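Local coordinates for protein mannitol dehydrogenase (Helicobacter pylori, PDB 3TWO) that probably catalyses the NADP(H)-dependent, zinc-assisted interconversion of cinnamyl alcohols and their aldehydes, as a bacterial cinnamyl-alcohol dehydrogenase, at residues 40-45 and 336-341; 63-68 and 159-164; 180-185 and 237-242. All coordinates share one frame; numbering follows the deposited sequence.

Interaction 1: residues 40-45 and 336-341; sequences GICHSD and KFRYVI. With ZN (zinc ion), chain G; NDP (NADPH dihydro-nicotinamide-adenine-dinucleotide phosphate), chain F.
The guanidinium of Arg338 lies with one face against the backbone of 41-42: Ile41 O sits 3.0 Å above its plane and Cys42 CA 3.3 Å, both nearer the border of the group than its centre. At its edge, near the plane, is the NADPH phosphate oxygen O2N, bound by Arg338 NH1 at 2.8 Å and more weakly by NH2, while Arg338 NE forms a salt bridge with Glu65. A bend at chi2 (-81°) turns the Arg338 chain back over this backbone. The ring of His43 turns its edge to the other phosphate, CD2 facing NADPH O1A and the phosphorus PA lying in the ring plane. His43 N adds a nearly straight bond to O2N (167°), so that two residues grip this one oxygen. Cys42 SG, anti to its own N, binds the zinc ion at 2.5 Å. Cys42 is also the N-cap of helix 43-49: its SG accepts from Ser44 N, and its N donates to Asp45 OD2, the Cys42-Asp45 pair forming a capping box. Between the backbones, Ile41 N donates to Tyr339 O at 3.0 Å, and one water bridges Ile41 O and Tyr339 N. Ile41 CD1 reaches Tyr339 CB at 4.0 Å. Gly40 and Val340 form an antiparallel non-hydrogen-bonded pair, which joins strand 31-40 to strand 338-342; strand 315-318 runs parallel to the latter, and helix 323-331 packs on Ile41 and Ile341.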
loop_
_atom_site.group_PDB
_atom_site.type_symbol
_atom_site.label_atom_id
_atom_site.label_comp_id
_atom_site.label_asym_id
_atom_site.label_seq_id
_atom_site.Cartn_x
_atom_site.Cartn_y
_atom_site.Cartn_z
ATOM N N GLY B 40 3.955 3.586 -31.068
ATOM C CA GLY B 40 4.416 4.362 -29.894
ATOM C C GLY B 40 5.626 3.741 -29.228
ATOM O O GLY B 40 5.786 2.490 -29.192
ATOM N N ILE B 41 6.506 4.612 -28.714
ATOM C CA ILE B 41 7.624 4.160 -27.902
ATOM C C ILE B 41 7.265 4.428 -26.448
ATOM O O ILE B 41 7.022 5.561 -26.088
ATOM C CB ILE B 41 8.892 4.952 -28.246
ATOM C CG1 ILE B 41 9.328 4.669 -29.692
ATOM C CG2 ILE B 41 10.018 4.724 -27.180
ATOM C CD1 ILE B 41 10.528 5.482 -30.071
ATOM N N CYS B 42 7.233 3.379 -25.625
ATOM C CA CYS B 42 6.940 3.526 -24.227
ATOM C C CYS B 42 8.307 3.378 -23.482
ATOM O O CYS B 42 9.180 2.678 -23.964
ATOM C CB CYS B 42 6.002 2.365 -23.862
ATOM S SG CYS B 42 5.701 2.220 -22.079
ATOM N N HIS B 43 8.450 3.961 -22.305
ATOM C CA HIS B 43 9.700 3.759 -21.513
ATOM C C HIS B 43 9.902 2.285 -21.069
ATOM O O HIS B 43 11.025 1.869 -20.808
ATOM C CB HIS B 43 9.755 4.705 -20.295
ATOM C CG HIS B 43 11.138 5.114 -19.871
ATOM N ND1 HIS B 43 12.106 4.211 -19.459
ATOM C CD2 HIS B 43 11.679 6.349 -19.686
ATOM C CE1 HIS B 43 13.208 4.866 -19.111
ATOM N NE2 HIS B 43 12.967 6.167 -19.222
ATOM N N SER B 44 8.819 1.519 -20.987
ATOM C CA SER B 44 8.923 0.050 -20.809
ATOM C C SER B 44 9.747 -0.579 -21.911
ATOM O O SER B 44 10.450 -1.608 -21.677
ATOM C CB SER B 44 7.518 -0.614 -20.827
ATOM O OG SER B 44 6.741 -0.072 -19.772
ATOM N N ASP B 45 9.668 -0.004 -23.122
ATOM C CA ASP B 45 10.464 -0.529 -24.235
ATOM C C ASP B 45 11.985 -0.479 -23.885
ATOM O O ASP B 45 12.775 -1.399 -24.189
ATOM C CB ASP B 45 10.199 0.266 -25.516
ATOM C CG ASP B 45 8.740 0.143 -26.014
ATOM O OD1 ASP B 45 7.933 -0.695 -25.552
ATOM O OD2 ASP B 45 8.386 0.904 -26.919
ATOM N N LYS B 336 9.937 15.058 -24.864
ATOM C CA LYS B 336 8.810 15.946 -24.610
ATOM C C LYS B 336 7.699 15.072 -23.992
ATOM O O LYS B 336 7.587 14.973 -22.726
ATOM C CB LYS B 336 8.380 16.675 -25.902
ATOM C CG LYS B 336 7.521 17.956 -25.629
ATOM C CD LYS B 336 6.583 18.300 -26.831
ATOM C CE LYS B 336 5.522 19.364 -26.494
ATOM N NZ LYS B 336 6.214 20.610 -25.991
ATOM N N PHE B 337 6.892 14.434 -24.846
ATOM C CA PHE B 337 5.895 13.506 -24.347
ATOM C C PHE B 337 6.096 12.150 -25.026
ATOM O O PHE B 337 7.102 11.462 -24.700
ATOM C CB PHE B 337 4.476 14.115 -24.366
ATOM C CG PHE B 337 4.375 15.418 -23.537
ATOM C CD1 PHE B 337 4.294 16.687 -24.165
ATOM C CD2 PHE B 337 4.404 15.388 -22.143
ATOM C CE1 PHE B 337 4.187 17.862 -23.401
ATOM C CE2 PHE B 337 4.312 16.568 -21.384
ATOM C CZ PHE B 337 4.198 17.813 -22.037
ATOM N N ARG B 338 5.217 11.756 -25.957
ATOM C CA ARG B 338 5.398 10.471 -26.649
ATOM C C ARG B 338 6.098 10.677 -27.973
ATOM O O ARG B 338 5.763 11.640 -28.707
ATOM C CB ARG B 338 4.048 9.729 -26.849
ATOM C CG ARG B 338 3.731 8.737 -25.711
ATOM C CD ARG B 338 4.485 7.418 -25.950
ATOM N NE ARG B 338 4.123 6.351 -25.030
ATOM C CZ ARG B 338 4.641 6.179 -23.813
ATOM N NH1 ARG B 338 5.481 7.081 -23.306
ATOM N NH2 ARG B 338 4.248 5.144 -23.080
ATOM N N TYR B 339 7.036 9.773 -28.289
ATOM C CA TYR B 339 7.522 9.568 -29.687
ATOM C C TYR B 339 6.678 8.493 -30.364
ATOM O O TYR B 339 6.276 7.479 -29.715
ATOM C CB TYR B 339 8.994 9.125 -29.743
ATOM C CG TYR B 339 9.980 10.205 -29.315
ATOM C CD1 TYR B 339 10.567 10.177 -28.031
ATOM C CD2 TYR B 339 10.295 11.269 -30.165
ATOM C CE1 TYR B 339 11.479 11.170 -27.641
ATOM C CE2 TYR B 339 11.185 12.271 -29.786
ATOM C CZ TYR B 339 11.772 12.210 -28.542
ATOM O OH TYR B 339 12.630 13.199 -28.172
ATOM N N VAL B 340 6.371 8.717 -31.649
ATOM C CA VAL B 340 5.633 7.717 -32.392
ATOM C C VAL B 340 6.320 7.450 -33.735
ATOM O O VAL B 340 6.664 8.407 -34.469
ATOM C CB VAL B 340 4.199 8.114 -32.625
ATOM C CG1 VAL B 340 3.585 7.118 -33.594
ATOM C CG2 VAL B 340 3.405 8.168 -31.296
ATOM N N ILE B 341 6.532 6.166 -34.043
ATOM C CA ILE B 341 7.231 5.799 -35.286
ATOM C C ILE B 341 6.247 5.682 -36.429
ATOM O O ILE B 341 5.236 5.002 -36.333
ATOM C CB ILE B 341 8.017 4.479 -35.181
ATOM C CG1 ILE B 341 9.035 4.515 -34.010
ATOM C CG2 ILE B 341 8.718 4.183 -36.533
ATOM C CD1 ILE B 341 9.527 3.147 -33.600
HETATM ZN ZN ZN G . 4.056 0.341 -21.956
HETATM P PA NDP F . 8.740 8.536 -20.195
HETATM O O1A NDP F . 10.155 8.840 -19.931
HETATM O O2A NDP F . 7.760 9.384 -21.091
HETATM O O5B NDP F . 8.289 9.547 -18.998
HETATM C C5B NDP F . 8.952 9.532 -17.624
HETATM C C4B NDP F . 8.820 10.929 -17.030
HETATM O O4B NDP F . 9.174 11.058 -15.590
HETATM C C3B NDP F . 9.731 11.894 -17.822
HETATM O O3B NDP F . 8.934 13.098 -18.137
HETATM C C2B NDP F . 10.851 12.216 -16.796
HETATM O O2B NDP F . 11.291 13.557 -17.085
HETATM C C1B NDP F . 10.072 12.239 -15.460
HETATM N N9A NDP F . 10.889 11.832 -14.294
HETATM C C8A NDP F . 11.915 10.951 -14.326
HETATM N N7A NDP F . 12.342 10.815 -13.080
HETATM C C5A NDP F . 11.608 11.585 -12.281
HETATM C C6A NDP F . 11.615 11.826 -10.919
HETATM N N6A NDP F . 12.508 11.240 -10.050
HETATM N N1A NDP F . 10.715 12.692 -10.467
HETATM C C2A NDP F . 9.821 13.281 -11.231
HETATM N N3A NDP F . 9.781 13.060 -12.523
HETATM C C4A NDP F . 10.684 12.222 -13.061
HETATM O O3 NDP F . 8.096 7.320 -19.421
HETATM P PN NDP F . 6.732 6.688 -19.690
HETATM O O1N NDP F . 5.617 7.599 -19.345
HETATM O O2N NDP F . 6.597 5.931 -21.038
HETATM O O5D NDP F . 6.764 5.514 -18.642
HETATM C C5D NDP F . 7.111 5.861 -17.216
HETATM C C4D NDP F . 7.326 4.541 -16.363
HETATM O O4D NDP F . 6.040 3.898 -16.453
HETATM C C3D NDP F . 8.377 3.537 -16.911
HETATM O O3D NDP F . 9.091 2.962 -15.781
HETATM C C2D NDP F . 7.474 2.525 -17.654
HETATM O O2D NDP F . 8.067 1.274 -17.675
HETATM C C1D NDP F . 6.263 2.483 -16.694
HETATM N N1N NDP F . 5.029 1.855 -17.276
HETATM C C2N NDP F . 4.270 0.997 -16.449
HETATM C C3N NDP F . 3.122 0.389 -16.930
HETATM C C7N NDP F . 2.282 -0.460 -15.978
HETATM O O7N NDP F . 2.365 -0.306 -14.749
HETATM N N7N NDP F . 1.307 -1.147 -16.564
HETATM C C4N NDP F . 2.734 0.602 -18.273
HETATM C C5N NDP F . 3.466 1.495 -19.110
HETATM C C6N NDP F . 4.606 2.107 -18.633
HETATM P P2B NDP F . 12.794 13.989 -17.080
HETATM O O1X NDP F . 12.976 14.788 -18.500
HETATM O O2X NDP F . 13.099 14.726 -15.850
HETATM O O3X NDP F . 13.669 12.669 -17.216
HETATM O O HOH W 1 8.206 7.984 -26.449
#

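Interaction 2: residues 63-68 and 159-164. With ZN (zinc ion), chain G; NDP (NADPH dihydro-nicotinamide-adenine-dinucleotide phosphate), chain F.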
loop_
_atom_site.group_PDB
_atom_site.type_symbol
_atom_site.label_atom_id
_atom_site.label_comp_id
_atom_site.label_asym_id
_atom_site.label_seq_id
_atom_site.Cartn_x
_atom_site.Cartn_y
_atom_site.Cartn_z
ATOM N N GLY B 63 7.962 -2.356 -28.401
ATOM C CA GLY B 63 6.821 -1.650 -28.933
ATOM C C GLY B 63 5.529 -2.361 -28.649
ATOM O O GLY B 63 5.315 -3.491 -29.096
ATOM N N HIS B 64 4.699 -1.745 -27.801
ATOM C CA HIS B 64 3.380 -2.300 -27.507
ATOM C C HIS B 64 2.352 -1.190 -27.505
ATOM O O HIS B 64 1.394 -1.251 -26.777
ATOM C CB HIS B 64 3.349 -3.145 -26.213
ATOM C CG HIS B 64 3.874 -2.448 -24.993
ATOM N ND1 HIS B 64 4.344 -3.143 -23.898
ATOM C CD2 HIS B 64 4.046 -1.125 -24.706
ATOM C CE1 HIS B 64 4.793 -2.287 -22.990
ATOM N NE2 HIS B 64 4.623 -1.060 -23.460
ATOM N N GLU B 65 2.546 -0.199 -28.370
ATOM C CA GLU B 65 1.535 0.803 -28.675
ATOM C C GLU B 65 1.322 0.785 -30.178
ATOM O O GLU B 65 2.050 1.443 -30.946
ATOM C CB GLU B 65 1.989 2.182 -28.150
ATOM C CG GLU B 65 2.102 2.155 -26.621
ATOM C CD GLU B 65 2.484 3.490 -26.023
ATOM O OE1 GLU B 65 3.035 4.321 -26.751
ATOM O OE2 GLU B 65 2.215 3.727 -24.827
ATOM N N ILE B 66 0.364 -0.023 -30.621
ATOM C CA ILE B 66 0.306 -0.342 -32.019
ATOM C C ILE B 66 -1.023 0.132 -32.627
ATOM O O ILE B 66 -2.108 -0.160 -32.087
ATOM C CB ILE B 66 0.473 -1.877 -32.228
ATOM C CG1 ILE B 66 1.909 -2.346 -31.853
ATOM C CG2 ILE B 66 0.102 -2.280 -33.672
ATOM C CD1 ILE B 66 1.930 -3.816 -31.438
ATOM N N ALA B 67 -0.951 0.880 -33.723
ATOM C CA ALA B 67 -2.182 1.222 -34.459
ATOM C C ALA B 67 -1.976 0.798 -35.904
ATOM O O ALA B 67 -0.885 1.059 -36.487
ATOM C CB ALA B 67 -2.505 2.715 -34.362
ATOM N N GLY B 68 -2.978 0.135 -36.501
ATOM C CA GLY B 68 -2.837 -0.325 -37.884
ATOM C C GLY B 68 -4.142 -0.696 -38.554
ATOM O O GLY B 68 -5.240 -0.348 -38.081
ATOM N N LEU B 159 -2.875 2.776 -26.552
ATOM C CA LEU B 159 -2.851 1.338 -26.283
ATOM C C LEU B 159 -2.057 0.958 -25.064
ATOM O O LEU B 159 -2.262 -0.124 -24.542
ATOM C CB LEU B 159 -2.426 0.500 -27.497
ATOM C CG LEU B 159 -3.475 0.205 -28.597
ATOM C CD1 LEU B 159 -4.406 -0.908 -28.072
ATOM C CD2 LEU B 159 -4.280 1.428 -29.004
ATOM N N CYS B 160 -1.137 1.811 -24.608
ATOM C CA CYS B 160 -0.455 1.541 -23.324
ATOM C C CYS B 160 -0.458 2.713 -22.376
ATOM O O CYS B 160 -0.980 2.598 -21.315
ATOM C CB CYS B 160 0.981 1.110 -23.506
ATOM S SG CYS B 160 1.681 0.721 -21.900
ATOM N N ALA B 161 0.139 3.834 -22.737
ATOM C CA ALA B 161 -0.014 5.082 -21.937
ATOM C C ALA B 161 -1.445 5.446 -21.546
ATOM O O ALA B 161 -1.720 5.859 -20.392
ATOM C CB ALA B 161 0.636 6.286 -22.680
ATOM N N GLY B 162 -2.351 5.344 -22.513
ATOM C CA GLY B 162 -3.770 5.655 -22.260
ATOM C C GLY B 162 -4.419 4.700 -21.235
ATOM O O GLY B 162 -4.838 5.150 -20.205
ATOM N N ILE B 163 -4.479 3.388 -21.508
ATOM C CA ILE B 163 -5.084 2.476 -20.513
ATOM C C ILE B 163 -4.386 2.490 -19.126
ATOM O O ILE B 163 -5.046 2.414 -18.115
ATOM C CB ILE B 163 -5.212 1.016 -20.992
ATOM C CG1 ILE B 163 -5.990 0.226 -19.916
ATOM C CG2 ILE B 163 -3.760 0.333 -21.263
ATOM C CD1 ILE B 163 -7.418 0.697 -19.694
ATOM N N THR B 164 -3.056 2.567 -19.103
ATOM C CA THR B 164 -2.329 2.395 -17.867
ATOM C C THR B 164 -2.667 3.518 -16.879
ATOM O O THR B 164 -2.589 3.319 -15.641
ATOM C CB THR B 164 -0.802 2.322 -18.079
ATOM O OG1 THR B 164 -0.489 1.166 -18.893
ATOM C CG2 THR B 164 -0.066 2.178 -16.718
HETATM ZN ZN ZN G . 4.056 0.341 -21.956
HETATM P PA NDP F . 8.740 8.536 -20.195
HETATM O O1A NDP F . 10.155 8.840 -19.931
HETATM O O2A NDP F . 7.760 9.384 -21.091
HETATM O O5B NDP F . 8.289 9.547 -18.998
HETATM C C5B NDP F . 8.952 9.532 -17.624
HETATM C C4B NDP F . 8.820 10.929 -17.030
HETATM O O4B NDP F . 9.174 11.058 -15.590
HETATM C C3B NDP F . 9.731 11.894 -17.822
HETATM O O3B NDP F . 8.934 13.098 -18.137
HETATM C C2B NDP F . 10.851 12.216 -16.796
HETATM O O2B NDP F . 11.291 13.557 -17.085
HETATM C C1B NDP F . 10.072 12.239 -15.460
HETATM N N9A NDP F . 10.889 11.832 -14.294
HETATM C C8A NDP F . 11.915 10.951 -14.326
HETATM N N7A NDP F . 12.342 10.815 -13.080
HETATM C C5A NDP F . 11.608 11.585 -12.281
HETATM C C6A NDP F . 11.615 11.826 -10.919
HETATM N N6A NDP F . 12.508 11.240 -10.050
HETATM N N1A NDP F . 10.715 12.692 -10.467
HETATM C C2A NDP F . 9.821 13.281 -11.231
HETATM N N3A NDP F . 9.781 13.060 -12.523
HETATM C C4A NDP F . 10.684 12.222 -13.061
HETATM O O3 NDP F . 8.096 7.320 -19.421
HETATM P PN NDP F . 6.732 6.688 -19.690
HETATM O O1N NDP F . 5.617 7.599 -19.345
HETATM O O2N NDP F . 6.597 5.931 -21.038
HETATM O O5D NDP F . 6.764 5.514 -18.642
HETATM C C5D NDP F . 7.111 5.861 -17.216
HETATM C C4D NDP F . 7.326 4.541 -16.363
HETATM O O4D NDP F . 6.040 3.898 -16.453
HETATM C C3D NDP F . 8.377 3.537 -16.911
HETATM O O3D NDP F . 9.091 2.962 -15.781
HETATM C C2D NDP F . 7.474 2.525 -17.654
HETATM O O2D NDP F . 8.067 1.274 -17.675
HETATM C C1D NDP F . 6.263 2.483 -16.694
HETATM N N1N NDP F . 5.029 1.855 -17.276
HETATM C C2N NDP F . 4.270 0.997 -16.449
HETATM C C3N NDP F . 3.122 0.389 -16.930
HETATM C C7N NDP F . 2.282 -0.460 -15.978
HETATM O O7N NDP F . 2.365 -0.306 -14.749
HETATM N N7N NDP F . 1.307 -1.147 -16.564
HETATM C C4N NDP F . 2.734 0.602 -18.273
HETATM C C5N NDP F . 3.466 1.495 -19.110
HETATM C C6N NDP F . 4.606 2.107 -18.633
HETATM P P2B NDP F . 12.794 13.989 -17.080
HETATM O O1X NDP F . 12.976 14.788 -18.500
HETATM O O2X NDP F . 13.099 14.726 -15.850
HETATM O O3X NDP F . 13.669 12.669 -17.216
#
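His64 and Cys160 meet through a metal: His64 NE2 binds the zinc ion at 2.1 Å and Cys160 SG binds it at 2.4 Å. The two ligand atoms are 3.8 Å apart, and the sulfur stands obliquely to the imidazole, 39° off the ring normal. His64 has CG between its backbone N and carbonyl carbon (chi1 54°), which swings the ring toward the helix. Cys160 sits in a wider pi-type turn at 159-162, and its SG, anti to the backbone N, extends toward the metal and the nicotinamide. Cys42 is the third protein ligand, completing the Cys-His-Cys set expected of the catalytic zinc in medium-chain alcohol dehydrogenases. Here strand 65-73 of the GroES-like part crosses the beginning of helix 158-171, with local axes 8.1 Å apart.

Beside the metal, Glu65 stretches along Cys160, CG lying 3.5 Å from Cys160 CB. Its OE2 accepts from Ala161 N at 2.9 Å, met on the anti side and 27° out of the carboxylate plane. The other oxygen, OE1, forms a salt bridge with Arg338, so the two carboxylate oxygens join the helix to a phosphate-binding arginine. Farther along the strand, Ile66 O is approached by CG of Leu159 from the helix. One turn on from Cys160, Thr164 OG1 and Thr164 N both donate to Cys160 O, and OG1 also lies 3.3 Å from C4N of NADPH.

Interaction 3: residues 180-185 and 237-242. With NDP (NADPH dihydro-nicotinamide-adenine-dinucleotide phosphate), chain F.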
loop_
_atom_site.group_PDB
_atom_site.type_symbol
_atom_site.label_atom_id
_atom_site.label_comp_id
_atom_site.label_asym_id
_atom_site.label_seq_id
_atom_site.Cartn_x
_atom_site.Cartn_y
_atom_site.Cartn_z
ATOM N N VAL B 180 -5.710 15.634 -7.416
ATOM C CA VAL B 180 -4.909 14.589 -8.066
ATOM C C VAL B 180 -3.463 15.085 -8.298
ATOM O O VAL B 180 -3.234 16.161 -8.883
ATOM C CB VAL B 180 -5.561 14.266 -9.447
ATOM C CG1 VAL B 180 -4.589 13.610 -10.435
ATOM C CG2 VAL B 180 -6.795 13.461 -9.256
ATOM N N GLY B 181 -2.474 14.328 -7.823
ATOM C CA GLY B 181 -1.070 14.588 -8.216
ATOM C C GLY B 181 -0.617 13.583 -9.292
ATOM O O GLY B 181 -0.977 12.395 -9.262
ATOM N N VAL B 182 0.208 14.059 -10.223
ATOM C CA VAL B 182 0.801 13.220 -11.236
ATOM C C VAL B 182 2.327 13.363 -11.107
ATOM O O VAL B 182 2.881 14.440 -11.306
ATOM C CB VAL B 182 0.339 13.557 -12.684
ATOM C CG1 VAL B 182 1.005 12.582 -13.683
ATOM C CG2 VAL B 182 -1.174 13.463 -12.810
ATOM N N ALA B 183 2.994 12.275 -10.743
ATOM C CA ALA B 183 4.441 12.330 -10.598
ATOM C C ALA B 183 5.111 11.767 -11.889
ATOM O O ALA B 183 4.878 10.595 -12.278
ATOM C CB ALA B 183 4.849 11.544 -9.337
ATOM N N GLY B 184 5.948 12.573 -12.533
ATOM C CA GLY B 184 6.580 12.181 -13.788
ATOM C C GLY B 184 5.740 12.685 -14.955
ATOM O O GLY B 184 4.676 12.167 -15.221
ATOM N N PHE B 185 6.198 13.736 -15.634
ATOM C CA PHE B 185 5.344 14.394 -16.618
ATOM C C PHE B 185 5.785 14.027 -18.024
ATOM O O PHE B 185 6.164 14.902 -18.809
ATOM C CB PHE B 185 5.349 15.928 -16.385
ATOM C CG PHE B 185 4.368 16.711 -17.237
ATOM C CD1 PHE B 185 3.048 16.257 -17.441
ATOM C CD2 PHE B 185 4.740 17.969 -17.765
ATOM C CE1 PHE B 185 2.098 17.039 -18.191
ATOM C CE2 PHE B 185 3.831 18.725 -18.535
ATOM C CZ PHE B 185 2.481 18.255 -18.719
ATOM N N PHE B 237 -5.424 11.830 -4.321
ATOM C CA PHE B 237 -5.006 10.798 -5.192
ATOM C C PHE B 237 -3.720 11.228 -5.893
ATOM O O PHE B 237 -3.592 12.377 -6.346
ATOM C CB PHE B 237 -6.128 10.460 -6.201
ATOM C CG PHE B 237 -5.684 9.547 -7.312
ATOM C CD1 PHE B 237 -5.983 8.193 -7.272
ATOM C CD2 PHE B 237 -4.938 10.052 -8.401
ATOM C CE1 PHE B 237 -5.551 7.286 -8.352
ATOM C CE2 PHE B 237 -4.499 9.199 -9.458
ATOM C CZ PHE B 237 -4.817 7.794 -9.413
ATOM N N ILE B 238 -2.749 10.324 -5.940
ATOM C CA ILE B 238 -1.490 10.551 -6.646
ATOM C C ILE B 238 -1.195 9.331 -7.524
ATOM O O ILE B 238 -1.261 8.176 -7.037
ATOM C CB ILE B 238 -0.313 10.753 -5.674
ATOM C CG1 ILE B 238 -0.491 12.050 -4.832
ATOM C CG2 ILE B 238 1.032 10.823 -6.420
ATOM C CD1 ILE B 238 0.544 12.194 -3.694
ATOM N N ILE B 239 -0.863 9.568 -8.806
ATOM C CA ILE B 239 -0.370 8.462 -9.649
ATOM C C ILE B 239 1.091 8.733 -9.942
ATOM O O ILE B 239 1.436 9.837 -10.389
ATOM C CB ILE B 239 -1.206 8.301 -10.965
ATOM C CG1 ILE B 239 -0.636 7.214 -11.873
ATOM C CG2 ILE B 239 -1.355 9.684 -11.715
ATOM C CD1 ILE B 239 -1.531 6.890 -13.029
ATOM N N SER B 240 1.950 7.779 -9.609
ATOM C CA SER B 240 3.375 7.924 -9.838
ATOM C C SER B 240 3.813 7.134 -11.084
ATOM O O SER B 240 3.722 5.907 -11.119
ATOM C CB SER B 240 4.187 7.440 -8.652
ATOM O OG SER B 240 5.555 7.638 -8.930
ATOM N N THR B 241 4.300 7.862 -12.092
ATOM C CA THR B 241 4.786 7.237 -13.300
ATOM C C THR B 241 6.308 7.286 -13.350
ATOM O O THR B 241 6.870 7.052 -14.417
ATOM C CB THR B 241 4.299 7.953 -14.555
ATOM O OG1 THR B 241 5.091 9.157 -14.758
ATOM C CG2 THR B 241 2.785 8.273 -14.441
ATOM N N ILE B 242 6.955 7.642 -12.231
ATOM C CA ILE B 242 8.398 7.905 -12.230
ATOM C C ILE B 242 9.230 6.634 -12.574
ATOM O O ILE B 242 9.067 5.625 -11.920
ATOM C CB ILE B 242 8.861 8.405 -10.850
ATOM C CG1 ILE B 242 8.292 9.804 -10.582
ATOM C CG2 ILE B 242 10.369 8.427 -10.778
ATOM C CD1 ILE B 242 8.471 10.310 -9.100
HETATM P PA NDP F . 8.740 8.536 -20.195
HETATM O O1A NDP F . 10.155 8.840 -19.931
HETATM O O2A NDP F . 7.760 9.384 -21.091
HETATM O O5B NDP F . 8.289 9.547 -18.998
HETATM C C5B NDP F . 8.952 9.532 -17.624
HETATM C C4B NDP F . 8.820 10.929 -17.030
HETATM O O4B NDP F . 9.174 11.058 -15.590
HETATM C C3B NDP F . 9.731 11.894 -17.822
HETATM O O3B NDP F . 8.934 13.098 -18.137
HETATM C C2B NDP F . 10.851 12.216 -16.796
HETATM O O2B NDP F . 11.291 13.557 -17.085
HETATM C C1B NDP F . 10.072 12.239 -15.460
HETATM N N9A NDP F . 10.889 11.832 -14.294
HETATM C C8A NDP F . 11.915 10.951 -14.326
HETATM N N7A NDP F . 12.342 10.815 -13.080
HETATM C C5A NDP F . 11.608 11.585 -12.281
HETATM C C6A NDP F . 11.615 11.826 -10.919
HETATM N N6A NDP F . 12.508 11.240 -10.050
HETATM N N1A NDP F . 10.715 12.692 -10.467
HETATM C C2A NDP F . 9.821 13.281 -11.231
HETATM N N3A NDP F . 9.781 13.060 -12.523
HETATM C C4A NDP F . 10.684 12.222 -13.061
HETATM O O3 NDP F . 8.096 7.320 -19.421
HETATM P PN NDP F . 6.732 6.688 -19.690
HETATM O O1N NDP F . 5.617 7.599 -19.345
HETATM O O2N NDP F . 6.597 5.931 -21.038
HETATM O O5D NDP F . 6.764 5.514 -18.642
HETATM C C5D NDP F . 7.111 5.861 -17.216
HETATM C C4D NDP F . 7.326 4.541 -16.363
HETATM O O4D NDP F . 6.040 3.898 -16.453
HETATM C C3D NDP F . 8.377 3.537 -16.911
HETATM O O3D NDP F . 9.091 2.962 -15.781
HETATM C C2D NDP F . 7.474 2.525 -17.654
HETATM O O2D NDP F . 8.067 1.274 -17.675
HETATM C C1D NDP F . 6.263 2.483 -16.694
HETATM N N1N NDP F . 5.029 1.855 -17.276
HETATM C C2N NDP F . 4.270 0.997 -16.449
HETATM C C3N NDP F . 3.122 0.389 -16.930
HETATM C C7N NDP F . 2.282 -0.460 -15.978
HETATM O O7N NDP F . 2.365 -0.306 -14.749
HETATM N N7N NDP F . 1.307 -1.147 -16.564
HETATM C C4N NDP F . 2.734 0.602 -18.273
HETATM C C5N NDP F . 3.466 1.495 -19.110
HETATM C C6N NDP F . 4.606 2.107 -18.633
HETATM P P2B NDP F . 12.794 13.989 -17.080
HETATM O O1X NDP F . 12.976 14.788 -18.500
HETATM O O2X NDP F . 13.099 14.726 -15.850
HETATM O O3X NDP F . 13.669 12.669 -17.216
#
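Backbone hydrogen bonds hold Gly181 and Ala183 between Phe237, Ile239 and Thr241. Gly181 N donates to Phe237 O at 2.7 Å, Ile239 N to Gly181 O at 2.9 Å, Ala183 N to Ile239 O, nearly straight at 174°, and Thr241 N to Ala183 O. This alternation, with local axes only 13° apart, is that of parallel strands; a CA-H...O contact from Val180 CA to Phe237 O (3.1 Å) supplements it.

Apolar contacts pair the side chains of one face. Val180 lies alongside Phe237, its CG2 4.0 Å from CD2 of the ring, and Val182 CG2 is 3.9 Å from Ile239 CG2. Helix 187-198 covers Val180, Val182 and Ile239. Beyond the strand, Ile242 CD1 touches Ala183 CB at 3.8 Å. The same Ile242 CD1 lies 3.5 Å from NDP N1A, in the NADPH adenine.

Polar side-chain contact comes from Thr241, whose OG1 lies close to Ala183 O and Gly184 O.

Regular backbone bonding thus ends where the cofactor begins: Gly184, consistent with the first glycine of a Rossmann-type GxGxxG motif, lies against the adenosine ribose and Ile242 against the adenine, as at the C-terminal strand ends of a Rossmann fold.

Along the chain, interactions 2 and 3 follow one another, and both fall between the two halves of interaction 1, whose segments are 291 residues apart. Interactions 1 and 2 have centres about 10 Å apart; they reach the same mixed sheet through strands 31-40, 65-73 and 338-342 and complete one zinc site together. Interaction 3 belongs to the six-stranded parallel sheet, with its centre about 18 Å from that of interaction 1 and 19 Å from that of interaction 2. Helix 158-171 leads from interaction 2 toward strand 179-183, and Phe337 touches Phe185 between interactions 1 and 3. NADPH contacts all three, spanning the catalytic and nucleotide-binding parts.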